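Local coordinates for protein carboxyl esterase NP (Bacillus subtilis, PDB 4CCW) that hydrolyses carboxylic esters, naproxen esters among them, to an alcohol and a carboxylate, as an enzyme of the alpha/beta hydrolase fold, at residues 162-165 and 166-170; 179-182 and 183-187; 194-197 and 198-201. All coordinates share one frame; numbering follows the deposited sequence.

In the fold
After strand 146-152 the chain leaves the central sheet for a run of cap helices and returns to it at strand 236-241; all three contacts lie in this excursion. Interaction 1 spans almost all of helix 163-171, from its N-cap, interaction 2 most of helix 177-185 and the residues that follow it, and interaction 3 the start of helix 194-205. Each is a single continuous segment closing helical turns rather than a long loop, and they follow in series, neither nesting nor crossing. Interactions 1 and 2 meet through Tyr168 and Trp184, interactions 2 and 3 through Phe181, Leu182, Val197 and Phe200. Helix 177-185 thus lies between the other two; its Phe181, with Phe165 and Ala169, lines the ligand pocket.

Interaction 1. Residues 162-165 and 166-170; sequences HHDF and YKYAL. With VKC ((2-hydroxyethoxy)acetic acid), chain B.
Helix 163-171 of the cap opens with two i to i+4 pairs that face different ways: His163 with Lys167 on the surface, and Phe165 with Ala169 at the ligand pocket. In the first, Lys167 NZ donates to His163 ND1 over 2.8 Å and lies nearly in the imidazole plane. The lysine runs out straight and bends only at its last torsion (chi4 62°), which turns the ammonium in to the ring edge. Asp164 OD1 sits over one face of the same imidazole, and its negative charge, near the ammonium but not touching it, would probably favour the lysine's positive charge. A long, flexible lysine suits this exposed place. The N-cap is His162, whose ND1 accepts from Asp164 N at 3.0 Å, satisfying an amide that the first turn leaves without a backbone acceptor.

On the inner side the Phe165 ring swings toward the pocket, CG anti to the backbone N (chi1 175°). Ala169 CB comes over one face of the ring, 4.4 Å from Phe165 CZ; a methyl is small enough to share the site with the bound (2-hydroxyethoxy)acetic acid. The backbone bond from Tyr168 N to Asp164 O measures 2.9 Å, and the tyrosine ring turns its CD2 edge to that oxygen. The ligand touches both pocket residues, its CG 3.6 Å from Phe165 CZ and its OE1 3.5 Å from Ala169 CB.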
loop_
_atom_site.group_PDB
_atom_site.type_symbol
_atom_site.label_atom_id
_atom_site.label_comp_id
_atom_site.label_asym_id
_atom_site.label_seq_id
_atom_site.Cartn_x
_atom_site.Cartn_y
_atom_site.Cartn_z
ATOM N N HIS A 162 9.021 -3.257 -14.928
ATOM C CA HIS A 162 10.320 -3.413 -15.583
ATOM C C HIS A 162 11.005 -4.603 -14.948
ATOM O O HIS A 162 10.856 -4.831 -13.745
ATOM C CB HIS A 162 11.136 -2.152 -15.375
ATOM C CG HIS A 162 12.448 -2.148 -16.106
ATOM N ND1 HIS A 162 13.567 -2.689 -15.589
ATOM C CD2 HIS A 162 12.797 -1.626 -17.345
ATOM C CE1 HIS A 162 14.581 -2.533 -16.453
ATOM N NE2 HIS A 162 14.113 -1.874 -17.529
ATOM N N HIS A 163 11.781 -5.368 -15.714
ATOM C CA HIS A 163 12.386 -6.598 -15.173
ATOM C C HIS A 163 13.289 -6.365 -13.977
ATOM O O HIS A 163 13.482 -7.263 -13.140
ATOM C CB HIS A 163 13.109 -7.383 -16.266
ATOM C CG HIS A 163 14.414 -6.758 -16.727
ATOM N ND1 HIS A 163 15.620 -7.231 -16.341
ATOM C CD2 HIS A 163 14.665 -5.667 -17.551
ATOM C CE1 HIS A 163 16.595 -6.494 -16.904
ATOM N NE2 HIS A 163 16.012 -5.524 -17.636
ATOM N N ASP A 164 13.850 -5.165 -13.882
ATOM C CA ASP A 164 14.732 -4.833 -12.752
ATOM C C ASP A 164 14.008 -4.920 -11.419
ATOM O O ASP A 164 14.629 -5.242 -10.403
ATOM C CB ASP A 164 15.381 -3.453 -12.906
ATOM C CG ASP A 164 16.656 -3.499 -13.729
ATOM O OD1 ASP A 164 17.115 -4.608 -14.072
ATOM O OD2 ASP A 164 17.210 -2.416 -14.019
ATOM N N PHE A 165 12.703 -4.653 -11.411
ATOM C CA PHE A 165 11.955 -4.786 -10.166
ATOM C C PHE A 165 12.068 -6.208 -9.629
ATOM O O PHE A 165 12.371 -6.404 -8.450
ATOM C CB PHE A 165 10.482 -4.389 -10.294
ATOM C CG PHE A 165 9.692 -4.643 -9.037
ATOM C CD1 PHE A 165 9.783 -3.764 -7.950
ATOM C CD2 PHE A 165 8.900 -5.790 -8.912
ATOM C CE1 PHE A 165 9.061 -4.010 -6.785
ATOM C CE2 PHE A 165 8.186 -6.045 -7.744
ATOM C CZ PHE A 165 8.269 -5.153 -6.683
ATOM N N TYR A 166 11.823 -7.198 -10.490
ATOM C CA TYR A 166 11.969 -8.603 -10.073
ATOM C C TYR A 166 13.339 -8.918 -9.487
ATOM O O TYR A 166 13.451 -9.629 -8.479
ATOM C CB TYR A 166 11.680 -9.540 -11.257
ATOM C CG TYR A 166 10.220 -9.560 -11.651
ATOM C CD1 TYR A 166 9.301 -10.250 -10.880
ATOM C CD2 TYR A 166 9.761 -8.917 -12.803
ATOM C CE1 TYR A 166 7.964 -10.290 -11.208
ATOM C CE2 TYR A 166 8.401 -8.966 -13.159
ATOM C CZ TYR A 166 7.514 -9.638 -12.345
ATOM O OH TYR A 166 6.173 -9.722 -12.634
ATOM N N LYS A 167 14.375 -8.394 -10.124
ATOM C CA LYS A 167 15.753 -8.630 -9.699
ATOM C C LYS A 167 16.103 -7.987 -8.354
ATOM O O LYS A 167 16.687 -8.645 -7.482
ATOM C CB LYS A 167 16.720 -8.188 -10.795
ATOM C CG LYS A 167 16.609 -9.063 -12.038
ATOM C CD LYS A 167 17.556 -8.615 -13.140
ATOM C CE LYS A 167 17.501 -9.568 -14.320
ATOM N NZ LYS A 167 16.164 -9.662 -14.994
ATOM N N TYR A 168 15.755 -6.711 -8.182
ATOM C CA TYR A 168 16.044 -6.044 -6.907
ATOM C C TYR A 168 15.219 -6.619 -5.771
ATOM O O TYR A 168 15.723 -6.750 -4.653
ATOM C CB TYR A 168 15.853 -4.523 -6.993
ATOM C CG TYR A 168 16.990 -3.839 -7.691
ATOM C CD1 TYR A 168 18.212 -3.643 -7.046
ATOM C CD2 TYR A 168 16.856 -3.394 -9.008
ATOM C CE1 TYR A 168 19.269 -3.019 -7.693
ATOM C CE2 TYR A 168 17.904 -2.767 -9.659
ATOM C CZ TYR A 168 19.107 -2.587 -8.999
ATOM O OH TYR A 168 20.146 -1.964 -9.647
ATOM N N ALA A 169 13.958 -6.962 -6.051
ATOM C CA ALA A 169 13.109 -7.555 -5.033
ATOM C C ALA A 169 13.689 -8.901 -4.593
ATOM O O ALA A 169 13.821 -9.163 -3.397
ATOM C CB ALA A 169 11.681 -7.711 -5.537
ATOM N N LEU A 170 14.069 -9.733 -5.561
ATOM C CA LEU A 170 14.689 -11.020 -5.251
ATOM C C LEU A 170 15.976 -10.833 -4.454
ATOM O O LEU A 170 16.244 -11.583 -3.508
ATOM C CB LEU A 170 14.968 -11.827 -6.526
ATOM C CG LEU A 170 15.524 -13.251 -6.317
ATOM C CD1 LEU A 170 15.141 -14.192 -7.437
ATOM C CD2 LEU A 170 17.036 -13.223 -6.182
HETATM C C VKC B . 8.376 -2.404 -2.547
HETATM O O VKC B . 7.948 -2.227 -3.707
HETATM C CA VKC B . 9.021 -3.727 -2.205
HETATM C CD VKC B . 8.669 -7.093 -3.403
HETATM C CG VKC B . 9.449 -5.779 -3.341
HETATM O OAD VKC B . 8.533 -4.722 -3.099
HETATM O OE1 VKC B . 9.449 -8.166 -2.853
HETATM O OXT VKC B . 8.284 -1.525 -1.663
#

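Interaction 2. Residues 179-182 and 183-187; sequences EKFL and NWMMT
The rings of Phe181 and Trp184 meet obliquely, Phe181 CE1 lying 4.3 Å from Trp184 CZ3. At the indole's own edge, in its plane, lies the carbonyl oxygen of Phe181. Met185 also comes to the phenyl ring at a slant: its SD is 4.6 Å from the Phe181 ring centroid and 48° off the ring normal, a Met-aromatic contact. The two side chains run side by side in the same direction, both with CG anti to the backbone N, and the methionine bends at its last torsion to put Met185 CE 3.6 Å from Phe181 CZ. A flexible thioether suits this place, since it can mould itself to a flat, rigid ring.

On the exposed side the amide of Asn183 and the carboxylate of Glu179 are only 17° from coplanar, yet the touch is with the aliphatic part of the glutamate, Asn183 ND2 lying 3.6 Å from Glu179 CG. Asn183 OD1 is instead held by Gln189 NE2, beyond the helix. In the last backbone bond Met186 N donates to Leu182 O at 2.8 Å; Met186 then leaves helical geometry, its SD still 4.3 Å from Leu182 CD2.

Helix 177-185 lies between its cap neighbours: Trp184 stacks on Tyr168 of helix 163-171, Leu182 and Phe181 pack against helix 194-205, and on the pocket side Phe181 touches the bound ligand while Met185 touches His273, the probable catalytic proton acceptor.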
loop_
_atom_site.group_PDB
_atom_site.type_symbol
_atom_site.label_atom_id
_atom_site.label_comp_id
_atom_site.label_asym_id
_atom_site.label_seq_id
_atom_site.Cartn_x
_atom_site.Cartn_y
_atom_site.Cartn_z
ATOM N N GLU A 179 20.290 -2.461 0.885
ATOM C CA GLU A 179 20.934 -1.224 0.471
ATOM C C GLU A 179 20.852 -0.997 -1.041
ATOM O O GLU A 179 20.612 0.126 -1.487
ATOM C CB GLU A 179 22.395 -1.227 0.920
ATOM C CG GLU A 179 23.115 0.089 0.676
ATOM C CD GLU A 179 24.555 0.044 1.123
ATOM O OE1 GLU A 179 24.811 0.216 2.332
ATOM O OE2 GLU A 179 25.432 -0.153 0.260
ATOM N N LYS A 180 21.059 -2.065 -1.815
ATOM C CA LYS A 180 20.948 -2.015 -3.273
ATOM C C LYS A 180 19.543 -1.616 -3.695
ATOM O O LYS A 180 19.371 -0.745 -4.541
ATOM C CB LYS A 180 21.261 -3.379 -3.891
ATOM C CG LYS A 180 22.668 -3.900 -3.660
ATOM C CD LYS A 180 23.624 -3.485 -4.761
ATOM C CE LYS A 180 24.879 -4.346 -4.715
ATOM N NZ LYS A 180 25.973 -3.805 -5.564
ATOM N N PHE A 181 18.545 -2.275 -3.111
ATOM C CA PHE A 181 17.142 -1.993 -3.412
ATOM C C PHE A 181 16.806 -0.518 -3.155
ATOM O O PHE A 181 16.264 0.167 -4.028
ATOM C CB PHE A 181 16.250 -2.919 -2.579
ATOM C CG PHE A 181 14.771 -2.735 -2.808
ATOM C CD1 PHE A 181 14.108 -3.480 -3.779
ATOM C CD2 PHE A 181 14.033 -1.876 -2.000
ATOM C CE1 PHE A 181 12.743 -3.333 -3.978
ATOM C CE2 PHE A 181 12.669 -1.730 -2.188
ATOM C CZ PHE A 181 12.024 -2.459 -3.176
ATOM N N LEU A 182 17.168 -0.024 -1.975
ATOM C CA LEU A 182 16.805 1.342 -1.580
ATOM C C LEU A 182 17.511 2.439 -2.393
ATOM O O LEU A 182 16.897 3.449 -2.752
ATOM C CB LEU A 182 16.987 1.531 -0.067
ATOM C CG LEU A 182 15.964 0.782 0.804
ATOM C CD1 LEU A 182 16.309 0.925 2.282
ATOM C CD2 LEU A 182 14.525 1.222 0.530
ATOM N N ASN A 183 18.780 2.219 -2.715
ATOM C CA ASN A 183 19.542 3.165 -3.524
ATOM C C ASN A 183 19.022 3.223 -4.957
ATOM O O ASN A 183 19.054 4.275 -5.603
ATOM C CB ASN A 183 21.031 2.818 -3.493
ATOM C CG ASN A 183 21.650 3.008 -2.110
ATOM O OD1 ASN A 183 21.007 3.521 -1.191
ATOM N ND2 ASN A 183 22.903 2.591 -1.960
ATOM N N TRP A 184 18.540 2.083 -5.441
ATOM C CA TRP A 184 17.904 2.001 -6.743
ATOM C C TRP A 184 16.582 2.715 -6.753
ATOM O O TRP A 184 16.323 3.512 -7.649
ATOM C CB TRP A 184 17.731 0.542 -7.131
ATOM C CG TRP A 184 16.868 0.285 -8.345
ATOM C CD1 TRP A 184 17.158 0.579 -9.680
ATOM C CD2 TRP A 184 15.553 -0.379 -8.374
ATOM N NE1 TRP A 184 16.141 0.152 -10.502
ATOM C CE2 TRP A 184 15.146 -0.421 -9.785
ATOM C CE3 TRP A 184 14.699 -0.918 -7.406
ATOM C CZ2 TRP A 184 13.942 -0.986 -10.188
ATOM C CZ3 TRP A 184 13.482 -1.475 -7.828
ATOM C CH2 TRP A 184 13.116 -1.513 -9.183
ATOM N N MET A 185 15.751 2.449 -5.745
ATOM C CA MET A 185 14.391 2.976 -5.703
ATOM C C MET A 185 14.342 4.450 -5.297
ATOM O O MET A 185 13.415 5.172 -5.655
ATOM C CB MET A 185 13.532 2.126 -4.757
ATOM C CG MET A 185 12.069 2.515 -4.707
ATOM S SD MET A 185 11.067 1.267 -3.898
ATOM C CE MET A 185 10.804 0.182 -5.294
ATOM N N MET A 186 15.335 4.896 -4.542
ATOM C CA MET A 186 15.293 6.255 -4.001
ATOM C C MET A 186 16.518 7.082 -4.349
ATOM O O MET A 186 17.636 6.619 -4.187
ATOM C CB MET A 186 15.075 6.186 -2.495
ATOM C CG MET A 186 13.923 5.261 -2.136
ATOM S SD MET A 186 13.470 5.239 -0.403
ATOM C CE MET A 186 12.886 6.916 -0.194
ATOM N N THR A 187 16.291 8.300 -4.841
ATOM C CA THR A 187 17.372 9.253 -5.118
ATOM C C THR A 187 18.104 9.573 -3.812
ATOM O O THR A 187 19.323 9.746 -3.796
ATOM C CB THR A 187 16.832 10.542 -5.785
ATOM O OG1 THR A 187 16.106 10.191 -6.972
ATOM C CG2 THR A 187 17.970 11.495 -6.158
#

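Interaction 3. Residues 194-197 and 198-201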
loop_
_atom_site.group_PDB
_atom_site.type_symbol
_atom_site.label_atom_id
_atom_site.label_comp_id
_atom_site.label_asym_id
_atom_site.label_seq_id
_atom_site.Cartn_x
_atom_site.Cartn_y
_atom_site.Cartn_z
ATOM N N PRO A 194 15.613 6.099 10.000
ATOM C CA PRO A 194 16.424 4.917 10.331
ATOM C C PRO A 194 15.651 3.814 11.072
ATOM O O PRO A 194 15.943 2.637 10.882
ATOM C CB PRO A 194 17.530 5.487 11.221
ATOM C CG PRO A 194 17.654 6.912 10.802
ATOM C CD PRO A 194 16.267 7.353 10.432
ATOM N N ILE A 195 14.664 4.190 11.882
ATOM C CA ILE A 195 13.873 3.206 12.628
ATOM C C ILE A 195 12.955 2.454 11.672
ATOM O O ILE A 195 12.784 1.235 11.788
ATOM C CB ILE A 195 13.086 3.841 13.801
ATOM C CG1 ILE A 195 14.055 4.268 14.915
ATOM C CG2 ILE A 195 12.082 2.855 14.383
ATOM C CD1 ILE A 195 13.406 4.938 16.110
ATOM N N PHE A 196 12.404 3.180 10.706
ATOM C CA PHE A 196 11.582 2.564 9.675
ATOM C C PHE A 196 12.409 1.585 8.847
ATOM O O PHE A 196 11.944 0.492 8.518
ATOM C CB PHE A 196 10.927 3.606 8.763
ATOM C CG PHE A 196 10.104 2.991 7.674
ATOM C CD1 PHE A 196 8.843 2.469 7.954
ATOM C CD2 PHE A 196 10.601 2.881 6.378
ATOM C CE1 PHE A 196 8.088 1.873 6.961
ATOM C CE2 PHE A 196 9.857 2.270 5.382
ATOM C CZ PHE A 196 8.592 1.772 5.671
ATOM N N VAL A 197 13.633 1.989 8.505
ATOM C CA VAL A 197 14.528 1.143 7.710
ATOM C C VAL A 197 14.894 -0.119 8.484
ATOM O O VAL A 197 14.930 -1.206 7.895
ATOM C CB VAL A 197 15.812 1.883 7.244
ATOM C CG1 VAL A 197 16.751 0.926 6.511
ATOM C CG2 VAL A 197 15.467 3.051 6.336
ATOM N N LYS A 198 15.188 0.031 9.780
ATOM C CA LYS A 198 15.464 -1.110 10.652
ATOM C C LYS A 198 14.345 -2.144 10.597
ATOM O O LYS A 198 14.613 -3.349 10.569
ATOM C CB LYS A 198 15.699 -0.671 12.104
ATOM C CG LYS A 198 17.129 -0.258 12.419
ATOM C CD LYS A 198 17.291 -0.003 13.911
ATOM C CE LYS A 198 18.739 0.277 14.288
ATOM N NZ LYS A 198 18.976 0.138 15.753
ATOM N N GLN A 199 13.097 -1.667 10.582
ATOM C CA GLN A 199 11.933 -2.543 10.452
ATOM C C GLN A 199 11.884 -3.235 9.092
ATOM O O GLN A 199 11.583 -4.427 8.995
ATOM C CB GLN A 199 10.629 -1.773 10.713
ATOM C CG GLN A 199 9.372 -2.632 10.594
ATOM C CD GLN A 199 8.096 -1.829 10.421
ATOM O OE1 GLN A 199 8.086 -0.611 10.559
ATOM N NE2 GLN A 199 7.009 -2.519 10.131
ATOM N N PHE A 200 12.161 -2.477 8.038
ATOM C CA PHE A 200 12.140 -3.023 6.689
ATOM C C PHE A 200 13.190 -4.138 6.579
ATOM O O PHE A 200 12.904 -5.215 6.055
ATOM C CB PHE A 200 12.363 -1.910 5.655
ATOM C CG PHE A 200 12.517 -2.406 4.248
ATOM C CD1 PHE A 200 11.447 -2.997 3.578
ATOM C CD2 PHE A 200 13.727 -2.258 3.572
ATOM C CE1 PHE A 200 11.586 -3.455 2.278
ATOM C CE2 PHE A 200 13.871 -2.711 2.272
ATOM C CZ PHE A 200 12.797 -3.307 1.616
ATOM N N GLN A 201 14.383 -3.880 7.110
ATOM C CA GLN A 201 15.452 -4.871 7.149
ATOM C C GLN A 201 15.024 -6.128 7.914
ATOM O O GLN A 201 15.267 -7.255 7.450
ATOM C CB GLN A 201 16.718 -4.268 7.779
ATOM C CG GLN A 201 17.288 -3.078 7.015
ATOM C CD GLN A 201 18.613 -2.579 7.573
ATOM O OE1 GLN A 201 18.659 -1.935 8.628
ATOM N NE2 GLN A 201 19.695 -2.852 6.856
#
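Pro194 opens helix 194-205 and receives the amide of Lys198 at its carbonyl oxygen, 2.9 Å from Lys198 N. Proline suits a first turn, where its nitrogen needs no acceptor, and the aliphatic start of the Lys198 chain passes the same oxygen, CG at 3.5 Å, before running out extended. Ile195 comes next; its O takes Gln199 N at 3.2 Å, and its side chain packs on helix 12-24.

Phe196 is buried, and its ring meets the amide of Gln199 obliquely, Phe196 CD1 lying 4.1 Å from Gln199 OE1 with the two planes 76° apart. The polar end of Gln199 is satisfied elsewhere: OE1 is bonded to Thr68 OG1 and Ser24 OG, NE2 to Ser66 OG and Tyr17 OH. Four bonds thus fix the rotation of this buried amide.

Val197 ends the segment, with its O accepting from Gln201 N at 2.8 Å. Gln201 has CG beside its backbone N (chi1 -61°), which lays CG against Val197 O at 3.1 Å and sets OE1 across Val197 CG1 at 4.0 Å. An alanine here removes the amide lying across Val197 CG1, which would probably open a gap beside that methyl and beside Val178 of helix 177-185.

These i to i+3 and i to i+4 pairs are those of a regular amphipathic alpha-helix, here a cap helix of the alpha/beta hydrolase fold that sets Phe196 and Phe200 edge-to-face with the pocket residue Phe65.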